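Local structure of histidinol-phosphatase (Listeria monocytogenes serotype 4b str. H7858, 6NLR) at residues R3-T9 and E34-H40; V20-L25 and I78-Y82; M204-R208 and K241-L245. The protein probably hydrolyses histidinol phosphate to histidinol and phosphate in histidine biosynthesis, using a trinuclear metal centre held in a PHP-family barrel. All blocks are in the same frame, centred on the assembly; numbering follows the deposited sequence.

The three contacts sample one barrel-like fold at different depths. Interaction 1 is core: two parallel strands zipped by backbone bonds, ending in histidines that hold metals. Interaction 2 lies one layer further out and adjoins it: helix 20-29 is the crossover of the beta-alpha-beta unit whose two strands form interaction 1, and it packs on Tyr35 and Ile37; the contact's apolar inner side gives way to a solvent-side salt bridge. Interaction 3 also joins two outer helices, but on the opposite side of the chain's centre from interaction 2, about 36 Å between centres. Polar bonds thus run along interaction 1, mark the exposed side of interaction 2 and are absent across interaction 3.

Interaction 1 (R3-T9 and E34-H40); sequences RDGHTHT and EYSIVEH. With CO (cobalt (II) ion), chain F; MN (manganese (II) ion), chain D.
Glu39 grips His8 and Thr9 with both carboxylate oxygens. OE1 accepts from Thr9 OG1 at 2.7 Å through its anti lone pair, while OE2 takes His8 ND1 at 2.9 Å, the donor standing above the carboxylate plane yet close to the plane of its own imidazole. His40 N reaches OE2 from the same face. His8 is thereby fixed at ND1 and turns NE2 to the cobalt ion, 2.2 Å away, which His6 NE2 also binds; Glu93 and Asp258 complete the protein ligands. The ring of His40, bound through NE2 to the manganese ion that His14 and His260 also hold, forms an offset stack with that of His8, centroids 4.3 Å apart and planes 17° from parallel.

Backbone bonds join the parallel strands, among them Val38 N to Thr7 O at 3.0 Å. Thr7 OG1 sits between its own backbone N and carbonyl carbon (chi1 74°), which brings it to Ser36 O at 2.7 Å and leaves CG2 over the face of Tyr35, a CH-pi contact. At the far end Arg3 runs alongside Glu34, their charges only loosely coupled: Arg3 has its salt bridge with Asp117, and Glu34 bonds to His89. Chemically, Glu39 is a second-shell carboxylate that orients a metal ligand, and its hydrogen bond would probably make the His8 imidazole more electron-rich toward the cobalt ion.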
loop_
_atom_site.group_PDB
_atom_site.type_symbol
_atom_site.label_atom_id
_atom_site.label_comp_id
_atom_site.label_asym_id
_atom_site.label_seq_id
_atom_site.Cartn_x
_atom_site.Cartn_y
_atom_site.Cartn_z
ATOM N N ARG A 3 -2.366 10.074 13.690
ATOM C CA ARG A 3 -2.957 9.915 12.349
ATOM C C ARG A 3 -2.703 8.495 11.839
ATOM O O ARG A 3 -1.547 8.023 11.911
ATOM C CB ARG A 3 -2.335 10.961 11.426
ATOM C CG ARG A 3 -2.785 10.849 9.986
ATOM C CD ARG A 3 -2.266 11.989 9.126
ATOM N NE ARG A 3 -2.712 11.761 7.755
ATOM C CZ ARG A 3 -2.160 12.298 6.674
ATOM N NH1 ARG A 3 -1.142 13.138 6.780
ATOM N NH2 ARG A 3 -2.640 11.994 5.477
ATOM N N ASP A 4 -3.738 7.867 11.286
ATOM C CA ASP A 4 -3.609 6.628 10.484
ATOM C C ASP A 4 -3.909 7.011 9.032
ATOM O O ASP A 4 -5.022 7.501 8.749
ATOM C CB ASP A 4 -4.482 5.504 11.057
ATOM C CG ASP A 4 -4.232 4.142 10.416
ATOM O OD1 ASP A 4 -3.542 4.085 9.347
ATOM O OD2 ASP A 4 -4.747 3.126 10.974
ATOM N N GLY A 5 -2.932 6.817 8.148
ATOM C CA GLY A 5 -3.051 7.194 6.732
ATOM C C GLY A 5 -3.442 6.026 5.855
ATOM O O GLY A 5 -3.461 6.228 4.622
ATOM N N HIS A 6 -3.767 4.847 6.408
ATOM C CA HIS A 6 -3.960 3.636 5.562
ATOM C C HIS A 6 -4.913 2.622 6.220
ATOM O O HIS A 6 -4.452 1.754 7.001
ATOM C CB HIS A 6 -2.580 3.075 5.207
ATOM C CG HIS A 6 -2.583 2.071 4.105
ATOM N ND1 HIS A 6 -1.436 1.775 3.398
ATOM C CD2 HIS A 6 -3.548 1.263 3.626
ATOM C CE1 HIS A 6 -1.704 0.832 2.516
ATOM N NE2 HIS A 6 -2.995 0.499 2.632
ATOM N N THR A 7 -6.200 2.676 5.870
ATOM C CA THR A 7 -7.217 1.703 6.363
ATOM C C THR A 7 -8.147 1.278 5.229
ATOM O O THR A 7 -8.297 2.034 4.227
ATOM C CB THR A 7 -8.037 2.268 7.529
ATOM O OG1 THR A 7 -8.959 3.242 7.022
ATOM C CG2 THR A 7 -7.148 2.869 8.592
ATOM N N HIS A 8 -8.771 0.130 5.435
ATOM C CA HIS A 8 -9.702 -0.544 4.499
ATOM C C HIS A 8 -11.055 -0.729 5.191
ATOM O O HIS A 8 -11.177 -0.361 6.380
ATOM C CB HIS A 8 -9.042 -1.840 3.993
ATOM C CG HIS A 8 -7.820 -1.561 3.180
ATOM N ND1 HIS A 8 -7.895 -1.209 1.843
ATOM C CD2 HIS A 8 -6.514 -1.493 3.513
ATOM C CE1 HIS A 8 -6.672 -0.997 1.380
ATOM N NE2 HIS A 8 -5.812 -1.126 2.399
ATOM N N THR A 9 -12.027 -1.299 4.475
ATOM C CA THR A 9 -13.459 -1.295 4.844
ATOM C C THR A 9 -14.109 -2.614 4.443
ATOM O O THR A 9 -13.408 -3.490 3.882
ATOM C CB THR A 9 -14.179 -0.141 4.128
ATOM O OG1 THR A 9 -14.269 -0.421 2.725
ATOM C CG2 THR A 9 -13.477 1.182 4.316
ATOM N N GLU A 34 -6.994 11.662 13.343
ATOM C CA GLU A 34 -7.034 11.750 11.864
ATOM C C GLU A 34 -6.916 10.347 11.275
ATOM O O GLU A 34 -6.109 9.547 11.776
ATOM C CB GLU A 34 -5.930 12.672 11.386
ATOM C CG GLU A 34 -6.089 13.089 9.958
ATOM C CD GLU A 34 -5.155 14.211 9.544
ATOM O OE1 GLU A 34 -4.371 14.629 10.376
ATOM O OE2 GLU A 34 -5.217 14.638 8.381
ATOM N N TYR A 35 -7.724 10.053 10.262
ATOM C CA TYR A 35 -8.002 8.670 9.813
ATOM C C TYR A 35 -8.355 8.700 8.328
ATOM O O TYR A 35 -9.333 9.384 7.972
ATOM C CB TYR A 35 -9.100 8.115 10.716
ATOM C CG TYR A 35 -9.461 6.667 10.525
ATOM C CD1 TYR A 35 -10.331 6.290 9.516
ATOM C CD2 TYR A 35 -9.006 5.689 11.390
ATOM C CE1 TYR A 35 -10.736 4.980 9.361
ATOM C CE2 TYR A 35 -9.381 4.367 11.233
ATOM C CZ TYR A 35 -10.260 4.011 10.225
ATOM O OH TYR A 35 -10.682 2.722 10.068
ATOM N N SER A 36 -7.593 7.986 7.500
ATOM C CA SER A 36 -7.814 7.897 6.039
ATOM C C SER A 36 -8.373 6.518 5.678
ATOM O O SER A 36 -7.767 5.477 6.005
ATOM C CB SER A 36 -6.559 8.234 5.259
ATOM O OG SER A 36 -6.240 9.612 5.387
ATOM N N ILE A 37 -9.522 6.542 5.013
ATOM C CA ILE A 37 -10.133 5.379 4.345
ATOM C C ILE A 37 -9.622 5.398 2.911
ATOM O O ILE A 37 -10.036 6.300 2.147
ATOM C CB ILE A 37 -11.657 5.450 4.417
ATOM C CG1 ILE A 37 -12.138 5.544 5.867
ATOM C CG2 ILE A 37 -12.253 4.258 3.682
ATOM C CD1 ILE A 37 -13.565 6.000 5.992
ATOM N N VAL A 38 -8.742 4.456 2.587
ATOM C CA VAL A 38 -8.109 4.373 1.257
ATOM C C VAL A 38 -8.332 2.957 0.729
ATOM O O VAL A 38 -7.393 2.131 0.702
ATOM C CB VAL A 38 -6.634 4.827 1.309
ATOM C CG1 VAL A 38 -6.562 6.344 1.414
ATOM C CG2 VAL A 38 -5.864 4.189 2.453
ATOM N N GLU A 39 -9.566 2.690 0.335
ATOM C CA GLU A 39 -9.973 1.357 -0.147
ATOM C C GLU A 39 -9.267 1.069 -1.479
ATOM O O GLU A 39 -8.966 2.027 -2.242
ATOM C CB GLU A 39 -11.489 1.286 -0.270
ATOM C CG GLU A 39 -11.967 -0.127 -0.448
ATOM C CD GLU A 39 -11.376 -1.070 0.596
ATOM O OE1 GLU A 39 -11.934 -1.136 1.694
ATOM O OE2 GLU A 39 -10.345 -1.701 0.283
ATOM N N HIS A 40 -9.015 -0.207 -1.772
ATOM C CA HIS A 40 -8.441 -0.618 -3.076
ATOM C C HIS A 40 -9.296 -0.113 -4.237
ATOM O O HIS A 40 -10.509 -0.420 -4.266
ATOM C CB HIS A 40 -8.337 -2.128 -3.148
ATOM C CG HIS A 40 -7.413 -2.660 -2.126
ATOM N ND1 HIS A 40 -6.050 -2.514 -2.248
ATOM C CD2 HIS A 40 -7.651 -3.333 -0.984
ATOM C CE1 HIS A 40 -5.466 -3.093 -1.212
ATOM N NE2 HIS A 40 -6.431 -3.596 -0.424
HETATM CO CO CO F . -3.676 -1.401 1.952
HETATM MN MN MN D . -6.182 -5.033 1.141
HETATM O O HOH W 1 -5.106 10.134 7.782
HETATM O O HOH W 2 -11.307 2.103 7.459
HETATM O O HOH W 3 -1.700 -2.133 1.299
#

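Interaction 2 (V20-L25 and I78-Y82); sequences VEEMVL and IKKKY
Ile78 meets helix 20-29 with CG1, CG2 and CD1. CG1 slides past Val20 CG1 at 3.9 Å, CG2 does the same against Val24 CG2, and CD1 reaches out to the carboxylate of Glu21, 3.6 Å from OE1. The isoleucine thus packs against Val20, Glu21 and Val24, one turn of the opposing helix, on the side where Val24 and Ile78 both also touch Ile88 of strand 87-95.

One turn later Lys81 leaves the apolar side. Its chain is extended throughout and carries NZ to Glu21 OE2, a salt bridge of 2.7 Å that uses the syn lone pair of the oxygen. Water 4 closes a small ring by donating to Glu21 OE1 and accepting from Lys81 NZ. Here helices 20-29 and 68-81 lie side by side on the outside of the PHP domain, a family of the TIM-barrel clan, and pack against the strands of the sheet, with the charged pair on the more exposed side of their interface.

Tyr82, the first residue to leave helical geometry, sets its ring between these two kinds of contact. Its hydroxyl donates to the same Glu21 OE2, at 2.7 Å but from the anti side, and carboxylate and ring stand nearly perpendicular, 84° apart. Val24 turns CG1 to the side opposite its own amide nitrogen (chi1 159°), which sets it over a face of the Tyr82 ring, 4.1 Å from the centroid in a CH-pi contact, while the Leu25 side chain crosses that of Tyr82 at about a right angle and brings CD2 to 3.7 Å from Tyr82 CE1.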
loop_
_atom_site.group_PDB
_atom_site.type_symbol
_atom_site.label_atom_id
_atom_site.label_comp_id
_atom_site.label_asym_id
_atom_site.label_seq_id
_atom_site.Cartn_x
_atom_site.Cartn_y
_atom_site.Cartn_z
ATOM N N VAL A 20 -16.740 -0.486 8.625
ATOM C CA VAL A 20 -15.860 0.705 8.810
ATOM C C VAL A 20 -16.283 1.449 10.078
ATOM O O VAL A 20 -15.411 2.009 10.746
ATOM C CB VAL A 20 -15.873 1.624 7.578
ATOM C CG1 VAL A 20 -17.263 2.153 7.278
ATOM C CG2 VAL A 20 -14.875 2.772 7.714
ATOM N N GLU A 21 -17.566 1.480 10.405
ATOM C CA GLU A 21 -18.041 2.244 11.582
ATOM C C GLU A 21 -17.389 1.701 12.857
ATOM O O GLU A 21 -17.008 2.517 13.694
ATOM C CB GLU A 21 -19.561 2.153 11.715
ATOM C CG GLU A 21 -20.090 3.036 12.819
ATOM C CD GLU A 21 -21.444 3.655 12.497
ATOM O OE1 GLU A 21 -22.039 3.305 11.439
ATOM O OE2 GLU A 21 -21.876 4.511 13.265
ATOM N N GLU A 22 -17.299 0.377 13.006
ATOM C CA GLU A 22 -16.710 -0.269 14.216
ATOM C C GLU A 22 -15.206 0.023 14.229
ATOM O O GLU A 22 -14.635 0.204 15.300
ATOM C CB GLU A 22 -17.021 -1.770 14.281
ATOM C CG GLU A 22 -18.510 -2.099 14.371
ATOM C CD GLU A 22 -19.348 -1.329 15.393
ATOM O OE1 GLU A 22 -19.048 -1.428 16.606
ATOM O OE2 GLU A 22 -20.319 -0.624 14.978
HETATM N N MSE A 23 -14.585 0.112 13.040
HETATM C CA MSE A 23 -13.166 0.431 12.951
HETATM C C MSE A 23 -12.933 1.880 13.409
HETATM O O MSE A 23 -12.011 2.160 14.176
HETATM C CB MSE A 23 -12.649 0.164 11.532
HETATM C CG MSE A 23 -12.825 -1.264 11.092
HETATM SE SE MSE A 23 -12.338 -1.520 9.220
HETATM C CE MSE A 23 -10.440 -1.068 9.295
ATOM N N VAL A 24 -13.812 2.796 12.984
ATOM C CA VAL A 24 -13.681 4.201 13.331
ATOM C C VAL A 24 -13.885 4.370 14.840
ATOM O O VAL A 24 -13.111 5.109 15.461
ATOM C CB VAL A 24 -14.644 5.058 12.491
ATOM C CG1 VAL A 24 -14.936 6.418 13.124
ATOM C CG2 VAL A 24 -14.105 5.216 11.076
ATOM N N LEU A 25 -14.877 3.690 15.424
ATOM C CA LEU A 25 -15.144 3.764 16.884
ATOM C C LEU A 25 -13.905 3.271 17.642
ATOM O O LEU A 25 -13.564 3.868 18.689
ATOM C CB LEU A 25 -16.397 2.954 17.237
ATOM C CG LEU A 25 -17.738 3.620 16.901
ATOM C CD1 LEU A 25 -18.898 2.610 16.974
ATOM C CD2 LEU A 25 -18.001 4.803 17.842
ATOM N N ILE A 78 -19.969 8.266 7.177
ATOM C CA ILE A 78 -19.130 7.985 8.381
ATOM C C ILE A 78 -18.280 9.220 8.701
ATOM O O ILE A 78 -18.173 9.577 9.860
ATOM C CB ILE A 78 -18.282 6.723 8.152
ATOM C CG1 ILE A 78 -19.169 5.487 8.030
ATOM C CG2 ILE A 78 -17.250 6.569 9.247
ATOM C CD1 ILE A 78 -20.032 5.246 9.231
ATOM N N LYS A 79 -17.757 9.879 7.677
ATOM C CA LYS A 79 -16.921 11.097 7.829
ATOM C C LYS A 79 -17.715 12.176 8.573
ATOM O O LYS A 79 -17.171 12.759 9.536
ATOM C CB LYS A 79 -16.472 11.605 6.459
ATOM C CG LYS A 79 -15.865 13.004 6.504
ATOM C CD LYS A 79 -15.283 13.478 5.216
ATOM C CE LYS A 79 -14.533 14.767 5.444
ATOM N NZ LYS A 79 -13.794 15.148 4.229
ATOM N N LYS A 80 -18.955 12.431 8.153
ATOM C CA LYS A 80 -19.805 13.465 8.794
ATOM C C LYS A 80 -20.227 12.994 10.185
ATOM O O LYS A 80 -20.256 13.821 11.109
ATOM C CB LYS A 80 -21.037 13.760 7.935
ATOM C CG LYS A 80 -20.714 14.439 6.612
ATOM C CD LYS A 80 -21.895 15.111 5.981
ATOM C CE LYS A 80 -21.538 15.695 4.635
ATOM N NZ LYS A 80 -21.810 14.713 3.561
ATOM N N LYS A 81 -20.562 11.706 10.329
ATOM C CA LYS A 81 -21.128 11.203 11.604
ATOM C C LYS A 81 -20.114 11.432 12.723
ATOM O O LYS A 81 -20.552 11.759 13.812
ATOM C CB LYS A 81 -21.510 9.722 11.513
ATOM C CG LYS A 81 -22.114 9.150 12.781
ATOM C CD LYS A 81 -22.689 7.783 12.574
ATOM C CE LYS A 81 -23.494 7.303 13.767
ATOM N NZ LYS A 81 -24.097 5.976 13.480
ATOM N N TYR A 82 -18.823 11.256 12.455
ATOM C CA TYR A 82 -17.764 11.255 13.505
ATOM C C TYR A 82 -16.857 12.482 13.393
ATOM O O TYR A 82 -15.840 12.497 14.060
ATOM C CB TYR A 82 -16.974 9.947 13.430
ATOM C CG TYR A 82 -17.816 8.788 13.870
ATOM C CD1 TYR A 82 -18.109 8.591 15.207
ATOM C CD2 TYR A 82 -18.383 7.941 12.936
ATOM C CE1 TYR A 82 -18.923 7.551 15.615
ATOM C CE2 TYR A 82 -19.192 6.890 13.327
ATOM C CZ TYR A 82 -19.464 6.700 14.670
ATOM O OH TYR A 82 -20.278 5.681 15.029
HETATM O O HOH W 4 -24.534 4.842 10.787
#

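Interaction 3 (M204-R208 and K241-L245); sequences MEKFR and KIVTL
Ile242 sets its CD1 methyl over the ring of Phe207, the two side chains crossing at about a right angle. The methyl sits over one face, 3.8 Å from the ring centroid and 22° off the ring normal, a CH-pi contact displaced toward Phe207 CG and CD2, each 3.6 Å from Ile242 CD1. The other side chain that carries the contact is Met204, a selenomethionine. Bent at both chi2 and chi3, it curls its CE methyl toward helix 240-248. There it slides past Ile242 in the reverse direction, CE 3.8 Å from Ile242 CD1. The same CE meets Leu245 CD1 obliquely at 3.5 Å. Its selenium lies against the aliphatic part of Lys241, with SE 3.8 Å from CD, and the extended lysine chain runs along the selenomethionine, NZ ending near its CG.

Arg208 brings CG only loosely near Leu245; its guanidinium turns back along its own helix to Glu205 and Glu201. Phe207 also touches Leu160 of helix 152-168. The axes of the two short helical segments approach to 11.2 Å and cross at -35°. Each helix precedes a parallel strand, 220-224 and 253-256 respectively, consistent with the outer helical layer of a beta-alpha barrel of the PHP type.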
loop_
_atom_site.group_PDB
_atom_site.type_symbol
_atom_site.label_atom_id
_atom_site.label_comp_id
_atom_site.label_asym_id
_atom_site.label_seq_id
_atom_site.Cartn_x
_atom_site.Cartn_y
_atom_site.Cartn_z
HETATM N N MSE A 204 20.546 -1.467 -1.919
HETATM C CA MSE A 204 20.677 -0.251 -1.136
HETATM C C MSE A 204 20.771 0.978 -2.046
HETATM O O MSE A 204 20.184 2.015 -1.738
HETATM C CB MSE A 204 21.893 -0.311 -0.210
HETATM C CG MSE A 204 21.680 -1.119 1.053
HETATM SE SE MSE A 204 19.992 -0.640 2.002
HETATM C CE MSE A 204 20.081 1.315 2.164
ATOM N N GLU A 205 21.514 0.847 -3.148
ATOM C CA GLU A 205 21.676 1.930 -4.112
ATOM C C GLU A 205 20.323 2.263 -4.761
ATOM O O GLU A 205 20.000 3.461 -4.910
ATOM C CB GLU A 205 22.711 1.546 -5.176
ATOM C CG GLU A 205 22.942 2.613 -6.239
ATOM C CD GLU A 205 23.322 4.011 -5.737
ATOM O OE1 GLU A 205 23.884 4.122 -4.620
ATOM O OE2 GLU A 205 23.062 4.999 -6.462
ATOM N N LYS A 206 19.536 1.237 -5.084
ATOM C CA LYS A 206 18.185 1.409 -5.661
ATOM C C LYS A 206 17.296 2.158 -4.657
ATOM O O LYS A 206 16.529 3.044 -5.096
ATOM C CB LYS A 206 17.598 0.060 -6.074
ATOM C CG LYS A 206 17.518 -0.162 -7.580
ATOM C CD LYS A 206 16.290 0.462 -8.242
ATOM C CE LYS A 206 16.024 -0.055 -9.649
ATOM N NZ LYS A 206 16.155 -1.542 -9.730
ATOM N N PHE A 207 17.357 1.825 -3.364
ATOM C CA PHE A 207 16.596 2.563 -2.326
ATOM C C PHE A 207 17.054 4.038 -2.298
ATOM O O PHE A 207 16.200 4.923 -2.186
ATOM C CB PHE A 207 16.709 1.893 -0.963
ATOM C CG PHE A 207 15.666 0.838 -0.691
ATOM C CD1 PHE A 207 14.315 1.157 -0.635
ATOM C CD2 PHE A 207 16.044 -0.467 -0.414
ATOM C CE1 PHE A 207 13.359 0.199 -0.320
ATOM C CE2 PHE A 207 15.093 -1.429 -0.107
ATOM C CZ PHE A 207 13.748 -1.096 -0.059
ATOM N N ARG A 208 18.348 4.307 -2.424
ATOM C CA ARG A 208 18.874 5.700 -2.347
ATOM C C ARG A 208 18.318 6.499 -3.529
ATOM O O ARG A 208 17.887 7.645 -3.310
ATOM C CB ARG A 208 20.405 5.733 -2.323
ATOM C CG ARG A 208 20.967 5.385 -0.951
ATOM C CD ARG A 208 22.426 5.749 -0.736
ATOM N NE ARG A 208 23.251 4.965 -1.644
ATOM C CZ ARG A 208 23.795 3.774 -1.370
ATOM N NH1 ARG A 208 23.627 3.190 -0.194
ATOM N NH2 ARG A 208 24.510 3.156 -2.295
ATOM N N LYS A 241 16.634 0.985 8.546
ATOM C CA LYS A 241 17.749 1.547 7.725
ATOM C C LYS A 241 17.170 2.510 6.671
ATOM O O LYS A 241 17.715 3.622 6.505
ATOM C CB LYS A 241 18.566 0.443 7.042
ATOM C CG LYS A 241 19.929 0.901 6.547
ATOM C CD LYS A 241 20.684 -0.135 5.732
ATOM C CE LYS A 241 22.085 0.331 5.388
ATOM N NZ LYS A 241 22.979 -0.790 5.009
ATOM N N ILE A 242 16.063 2.144 6.033
ATOM C CA ILE A 242 15.423 2.985 4.984
ATOM C C ILE A 242 14.770 4.193 5.654
ATOM O O ILE A 242 14.937 5.311 5.130
ATOM C CB ILE A 242 14.430 2.176 4.147
ATOM C CG1 ILE A 242 15.064 0.924 3.524
ATOM C CG2 ILE A 242 13.720 3.068 3.133
ATOM C CD1 ILE A 242 16.374 1.128 2.843
ATOM N N VAL A 243 14.103 3.995 6.796
ATOM C CA VAL A 243 13.429 5.083 7.543
ATOM C C VAL A 243 14.461 6.173 7.864
ATOM O O VAL A 243 14.153 7.355 7.669
ATOM C CB VAL A 243 12.719 4.560 8.808
ATOM C CG1 VAL A 243 12.296 5.708 9.722
ATOM C CG2 VAL A 243 11.512 3.696 8.430
ATOM N N THR A 244 15.647 5.789 8.321
ATOM C CA THR A 244 16.741 6.714 8.700
ATOM C C THR A 244 17.198 7.520 7.475
ATOM O O THR A 244 17.292 8.731 7.599
ATOM C CB THR A 244 17.888 5.933 9.362
ATOM O OG1 THR A 244 17.289 5.334 10.511
ATOM C CG2 THR A 244 19.069 6.782 9.770
ATOM N N LEU A 245 17.486 6.877 6.347
ATOM C CA LEU A 245 17.844 7.589 5.090
ATOM C C LEU A 245 16.714 8.560 4.718
ATOM O O LEU A 245 17.017 9.731 4.445
ATOM C CB LEU A 245 18.114 6.600 3.959
ATOM C CG LEU A 245 19.337 5.705 4.155
ATOM C CD1 LEU A 245 19.401 4.618 3.095
ATOM C CD2 LEU A 245 20.627 6.515 4.200
#